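Uncharacterized protein YhfS (Escherichia coli, PDB 4J8L) is of unknown function but carries pyridoxal 5'-phosphate covalently bound to a lysine, and may have cysteine synthase activity. Local coordinates at residues T76-A81 and V189-C194; V175-R180 and G308-Y313. One frame throughout, in Å; residues are numbered along the deposited sequence.

In the fold
The two contacts illustrate how a cofactor-binding domain is built in layers and then joined to a second domain. Contact 1 lies inside the sheet-and-helix core, where helix 74-86 rests on strand 189-193. Contact 2 is a salt bridge between a loop that leaves the same sheet and a loop before strand 318-320. Their centres are about 14 Å apart, and they meet directly through packing of F192 CG against V175 CG2 at 3.6 Å. The segments of contact 1 also reach the cofactor: T76 OG1 hydrogen-bonds to the phosphate of the pyridoxal-modified lysine at position 196, and S193 OG to that residue's backbone N. Along the chain the segments of the two contacts alternate.

Contact 1 of 2, residues T76-A81 and V189-C194; sequences TGAIRA and VSTFSC
T191 carries this buried contact, meeting A78 and I79 of the helix by van der Waals packing, with no hydrogen bond between 76-81 and 189-194. The methyl of A78 points at the strand, and its CB lies 3.8 Å from T191 CB; with so small a side chain there, the two axes approach to 6.9 Å. They run nearly antiparallel, at 157°.

The second kind of contact sets carbon against a polar atom. T191 CG2 lies beside its own backbone N and reaches the helix backbone, 3.6 Å from A78 O. The I79 side chain lies roughly perpendicular to that of T191, bringing its CG1 to 3.3 Å from T191 OG1. That hydroxyl sits between the backbone N and carbonyl carbon of its residue (chi1 63°), and it is satisfied elsewhere, by a hydrogen bond with T169 O on the adjoining strand 167-170. I79 also touches I107 and T104 of helix 102-111, while A78 packs on V206 of strand 203-208.

A helix laid on a mixed seven-stranded sheet of this strand order, with T76 near its N-terminal end binding the cofactor phosphate, is characteristic of the large domain of fold type I pyridoxal phosphate enzymes.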
loop_
_atom_site.group_PDB
_atom_site.type_symbol
_atom_site.label_atom_id
_atom_site.label_comp_id
_atom_site.label_asym_id
_atom_site.label_seq_id
_atom_site.Cartn_x
_atom_site.Cartn_y
_atom_site.Cartn_z
ATOM N N THR A 76 5.731 -6.049 -5.442
ATOM C CA THR A 76 7.154 -6.147 -5.730
ATOM C C THR A 76 7.386 -6.119 -7.243
ATOM O O THR A 76 8.296 -5.440 -7.733
ATOM C CB THR A 76 7.742 -7.426 -5.118
ATOM O OG1 THR A 76 7.586 -7.383 -3.696
ATOM C CG2 THR A 76 9.219 -7.553 -5.455
ATOM N N GLY A 77 6.550 -6.835 -7.987
ATOM C CA GLY A 77 6.650 -6.826 -9.443
ATOM C C GLY A 77 6.413 -5.443 -10.031
ATOM O O GLY A 77 7.075 -5.040 -11.005
ATOM N N ALA A 78 5.469 -4.707 -9.448
ATOM C CA ALA A 78 5.157 -3.362 -9.931
ATOM C C ALA A 78 6.336 -2.409 -9.708
ATOM O O ALA A 78 6.690 -1.614 -10.580
ATOM C CB ALA A 78 3.894 -2.826 -9.256
ATOM N N ILE A 79 6.943 -2.495 -8.532
ATOM C CA ILE A 79 8.098 -1.663 -8.223
ATOM C C ILE A 79 9.275 -2.032 -9.113
ATOM O O ILE A 79 9.975 -1.149 -9.605
ATOM C CB ILE A 79 8.463 -1.745 -6.739
ATOM C CG1 ILE A 79 7.406 -0.977 -5.935
ATOM C CG2 ILE A 79 9.868 -1.175 -6.477
ATOM C CD1 ILE A 79 7.389 -1.298 -4.436
ATOM N N ARG A 80 9.495 -3.325 -9.332
ATOM C CA ARG A 80 10.588 -3.728 -10.224
ATOM C C ARG A 80 10.385 -3.179 -11.636
ATOM O O ARG A 80 11.300 -2.613 -12.238
ATOM C CB ARG A 80 10.732 -5.248 -10.285
ATOM C CG ARG A 80 11.950 -5.694 -11.096
ATOM C CD ARG A 80 11.901 -7.183 -11.423
ATOM N NE ARG A 80 11.939 -8.022 -10.229
ATOM C CZ ARG A 80 10.896 -8.712 -9.766
ATOM N NH1 ARG A 80 9.720 -8.664 -10.396
ATOM N NH2 ARG A 80 11.030 -9.456 -8.672
ATOM N N ALA A 81 9.176 -3.335 -12.161
ATOM C CA ALA A 81 8.900 -2.872 -13.512
ATOM C C ALA A 81 9.022 -1.359 -13.611
ATOM O O ALA A 81 9.589 -0.842 -14.577
ATOM C CB ALA A 81 7.511 -3.329 -13.956
ATOM N N VAL A 189 5.127 7.636 -11.869
ATOM C CA VAL A 189 4.290 6.440 -11.763
ATOM C C VAL A 189 4.035 6.075 -10.313
ATOM O O VAL A 189 4.917 6.239 -9.455
ATOM C CB VAL A 189 4.897 5.187 -12.459
ATOM C CG1 VAL A 189 4.759 5.266 -13.982
ATOM C CG2 VAL A 189 6.350 4.975 -12.045
ATOM N N SER A 190 2.815 5.602 -10.065
ATOM C CA SER A 190 2.435 4.928 -8.826
ATOM C C SER A 190 2.574 3.428 -8.999
ATOM O O SER A 190 2.468 2.915 -10.110
ATOM C CB SER A 190 0.973 5.226 -8.484
ATOM O OG SER A 190 0.827 6.420 -7.737
ATOM N N THR A 191 2.796 2.712 -7.898
ATOM C CA THR A 191 2.805 1.258 -7.958
ATOM C C THR A 191 2.041 0.696 -6.768
ATOM O O THR A 191 2.071 1.263 -5.679
ATOM C CB THR A 191 4.232 0.674 -7.915
ATOM O OG1 THR A 191 4.851 1.011 -6.666
ATOM C CG2 THR A 191 5.085 1.174 -9.058
ATOM N N PHE A 192 1.362 -0.422 -6.976
ATOM C CA PHE A 192 0.694 -1.100 -5.866
ATOM C C PHE A 192 0.307 -2.533 -6.169
ATOM O O PHE A 192 0.030 -2.878 -7.315
ATOM C CB PHE A 192 -0.547 -0.326 -5.389
ATOM C CG PHE A 192 -1.519 0.041 -6.478
ATOM C CD1 PHE A 192 -1.391 1.246 -7.159
ATOM C CD2 PHE A 192 -2.602 -0.790 -6.782
ATOM C CE1 PHE A 192 -2.299 1.609 -8.147
ATOM C CE2 PHE A 192 -3.517 -0.432 -7.776
ATOM C CZ PHE A 192 -3.365 0.767 -8.456
ATOM N N SER A 193 0.283 -3.357 -5.120
ATOM C CA SER A 193 -0.311 -4.690 -5.179
ATOM C C SER A 193 -1.833 -4.624 -5.286
ATOM O O SER A 193 -2.484 -3.915 -4.526
ATOM C CB SER A 193 0.057 -5.480 -3.916
ATOM O OG SER A 193 -0.724 -6.660 -3.814
ATOM N N CYS A 194 -2.410 -5.371 -6.220
ATOM C CA CYS A 194 -3.871 -5.485 -6.250
ATOM C C CYS A 194 -4.372 -6.533 -5.261
ATOM O O CYS A 194 -5.539 -6.514 -4.885
ATOM C CB CYS A 194 -4.388 -5.782 -7.651
ATOM S SG CYS A 194 -3.973 -4.428 -8.794
#

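Contact 2 of 2, residues V175-R180 and G308-Y313; sequences VMKVAR and GAESKY
K177 and E310 reach toward each other from opposite directions, and one salt bridge at their ends makes the whole contact. K177 NZ lies 2.8 Å from E310 OE1 and approaches on the syn lone pair, the one turned toward OE2; OE2 is thus only 3.3 Å from NZ, and the ammonium faces the carboxylate somewhat off centre. K177 CE follows close behind, 3.2 Å from E310 OE1.

The two side chains arrive differently. The glutamate is extended beyond CG (chi2 -172°), which carries its carboxylate straight out from the loop. The lysine instead bends at chi3, at -121°, before its last carbon and nitrogen meet the acid.

Each charged end has further company. E310 OE2 hydrogen-bonds with S278 OG and N341 ND2, which fix the carboxylate from the C-terminal part of the chain, and H246 of helix 229-261 touches both side chains. K177 NZ makes a weak hydrogen bond to Y173 O, and a bound acetic acid, likely carried over from crystallisation, lies about 3 Å from the lysine side chain. With an alanine here instead of E310, the K177 ammonium would probably be left without its ionic mate and freer to swing, and S278 and N341 would lose a shared acceptor.

Nearby, S311 OG accepts from Y313 N at 3.1 Å in an ST turn, which shapes the glutamate's loop just beyond the bridge. The bridge itself links a loop of the aminotransferase-like region to one of the YhfS-like C-terminal region, consistent with an interdomain salt bridge in this two-domain pyridoxal phosphate protein.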
loop_
_atom_site.group_PDB
_atom_site.type_symbol
_atom_site.label_atom_id
_atom_site.label_comp_id
_atom_site.label_asym_id
_atom_site.label_seq_id
_atom_site.Cartn_x
_atom_site.Cartn_y
_atom_site.Cartn_z
ATOM N N VAL A 175 -3.592 2.967 -1.264
ATOM C CA VAL A 175 -4.503 3.121 -2.398
ATOM C C VAL A 175 -5.948 2.956 -1.958
ATOM O O VAL A 175 -6.267 2.025 -1.209
ATOM C CB VAL A 175 -4.175 2.122 -3.521
ATOM C CG1 VAL A 175 -5.160 2.274 -4.688
ATOM C CG2 VAL A 175 -2.748 2.336 -4.011
HETATM N N MSE A 176 -6.807 3.875 -2.409
HETATM C CA MSE A 176 -8.225 3.897 -2.032
HETATM C C MSE A 176 -8.482 4.197 -0.557
HETATM O O MSE A 176 -9.621 4.088 -0.089
HETATM C CB MSE A 176 -8.947 2.595 -2.417
HETATM C CG MSE A 176 -9.113 2.392 -3.902
HETATM SE SE MSE A 176 -9.961 3.959 -4.744
HETATM C CE MSE A 176 -10.858 3.061 -6.236
ATOM N N LYS A 177 -7.438 4.584 0.166
ATOM C CA LYS A 177 -7.573 4.896 1.583
ATOM C C LYS A 177 -7.250 6.362 1.880
ATOM O O LYS A 177 -7.548 6.861 2.970
ATOM C CB LYS A 177 -6.660 3.990 2.404
ATOM C CG LYS A 177 -7.061 2.527 2.377
ATOM C CD LYS A 177 -6.559 1.861 3.647
ATOM C CE LYS A 177 -5.626 0.731 3.347
ATOM N NZ LYS A 177 -4.862 0.363 4.571
ATOM N N VAL A 178 -6.619 7.030 0.916
ATOM C CA VAL A 178 -6.299 8.452 1.014
ATOM C C VAL A 178 -6.774 9.192 -0.229
ATOM O O VAL A 178 -7.160 8.575 -1.230
ATOM C CB VAL A 178 -4.781 8.703 1.192
ATOM C CG1 VAL A 178 -4.258 7.969 2.429
ATOM C CG2 VAL A 178 -4.008 8.270 -0.048
ATOM N N ALA A 179 -6.751 10.517 -0.171
ATOM C CA ALA A 179 -7.297 11.317 -1.269
ATOM C C ALA A 179 -6.526 11.161 -2.584
ATOM O O ALA A 179 -7.130 11.074 -3.661
ATOM C CB ALA A 179 -7.372 12.784 -0.869
ATOM N N ARG A 180 -5.197 11.147 -2.504
ATOM C CA ARG A 180 -4.363 11.113 -3.706
ATOM C C ARG A 180 -3.184 10.152 -3.568
ATOM O O ARG A 180 -2.388 10.279 -2.643
ATOM C CB ARG A 180 -3.831 12.513 -4.025
ATOM C CG ARG A 180 -4.915 13.528 -4.408
ATOM C CD ARG A 180 -4.304 14.796 -5.030
ATOM N NE ARG A 180 -3.489 15.550 -4.079
ATOM C CZ ARG A 180 -2.669 16.545 -4.412
ATOM N NH1 ARG A 180 -2.542 16.912 -5.681
ATOM N NH2 ARG A 180 -1.972 17.169 -3.474
ATOM N N GLY A 308 -2.109 -10.931 2.701
ATOM C CA GLY A 308 -1.850 -9.866 1.741
ATOM C C GLY A 308 -0.795 -8.847 2.171
ATOM O O GLY A 308 0.201 -8.674 1.470
ATOM N N ALA A 309 -1.008 -8.130 3.272
ATOM C CA ALA A 309 -2.220 -8.186 4.086
ATOM C C ALA A 309 -3.378 -7.445 3.427
ATOM O O ALA A 309 -3.266 -7.012 2.287
ATOM C CB ALA A 309 -1.940 -7.597 5.460
ATOM N N GLU A 310 -4.483 -7.319 4.166
ATOM C CA GLU A 310 -5.683 -6.632 3.672
ATOM C C GLU A 310 -6.257 -7.261 2.398
ATOM O O GLU A 310 -6.888 -6.585 1.587
ATOM C CB GLU A 310 -5.413 -5.119 3.535
ATOM C CG GLU A 310 -4.917 -4.566 4.881
ATOM C CD GLU A 310 -4.791 -3.049 4.969
ATOM O OE1 GLU A 310 -5.062 -2.339 3.984
ATOM O OE2 GLU A 310 -4.392 -2.574 6.061
ATOM N N SER A 311 -6.055 -8.568 2.253
ATOM C CA SER A 311 -6.563 -9.295 1.099
ATOM C C SER A 311 -8.022 -9.666 1.322
ATOM O O SER A 311 -8.559 -9.521 2.420
ATOM C CB SER A 311 -5.761 -10.579 0.866
ATOM O OG SER A 311 -6.141 -11.581 1.796
ATOM N N LYS A 312 -8.658 -10.140 0.259
ATOM C CA LYS A 312 -10.044 -10.607 0.341
ATOM C C LYS A 312 -10.251 -11.720 1.367
ATOM O O LYS A 312 -11.389 -11.969 1.789
ATOM C CB LYS A 312 -10.498 -11.106 -1.029
ATOM C CG LYS A 312 -9.712 -12.308 -1.527
ATOM C CD LYS A 312 -10.028 -12.588 -3.005
ATOM C CE LYS A 312 -9.043 -13.587 -3.605
ATOM N NZ LYS A 312 -9.310 -13.877 -5.049
ATOM N N TYR A 313 -9.176 -12.405 1.755
ATOM C CA TYR A 313 -9.279 -13.510 2.695
ATOM C C TYR A 313 -9.292 -13.043 4.141
ATOM O O TYR A 313 -9.717 -13.780 5.034
ATOM C CB TYR A 313 -8.108 -14.477 2.537
ATOM C CG TYR A 313 -7.976 -15.059 1.159
ATOM C CD1 TYR A 313 -8.908 -15.960 0.678
ATOM C CD2 TYR A 313 -6.918 -14.698 0.330
ATOM C CE1 TYR A 313 -8.793 -16.499 -0.578
ATOM C CE2 TYR A 313 -6.791 -15.235 -0.925
ATOM C CZ TYR A 313 -7.738 -16.138 -1.374
ATOM O OH TYR A 313 -7.635 -16.677 -2.627
#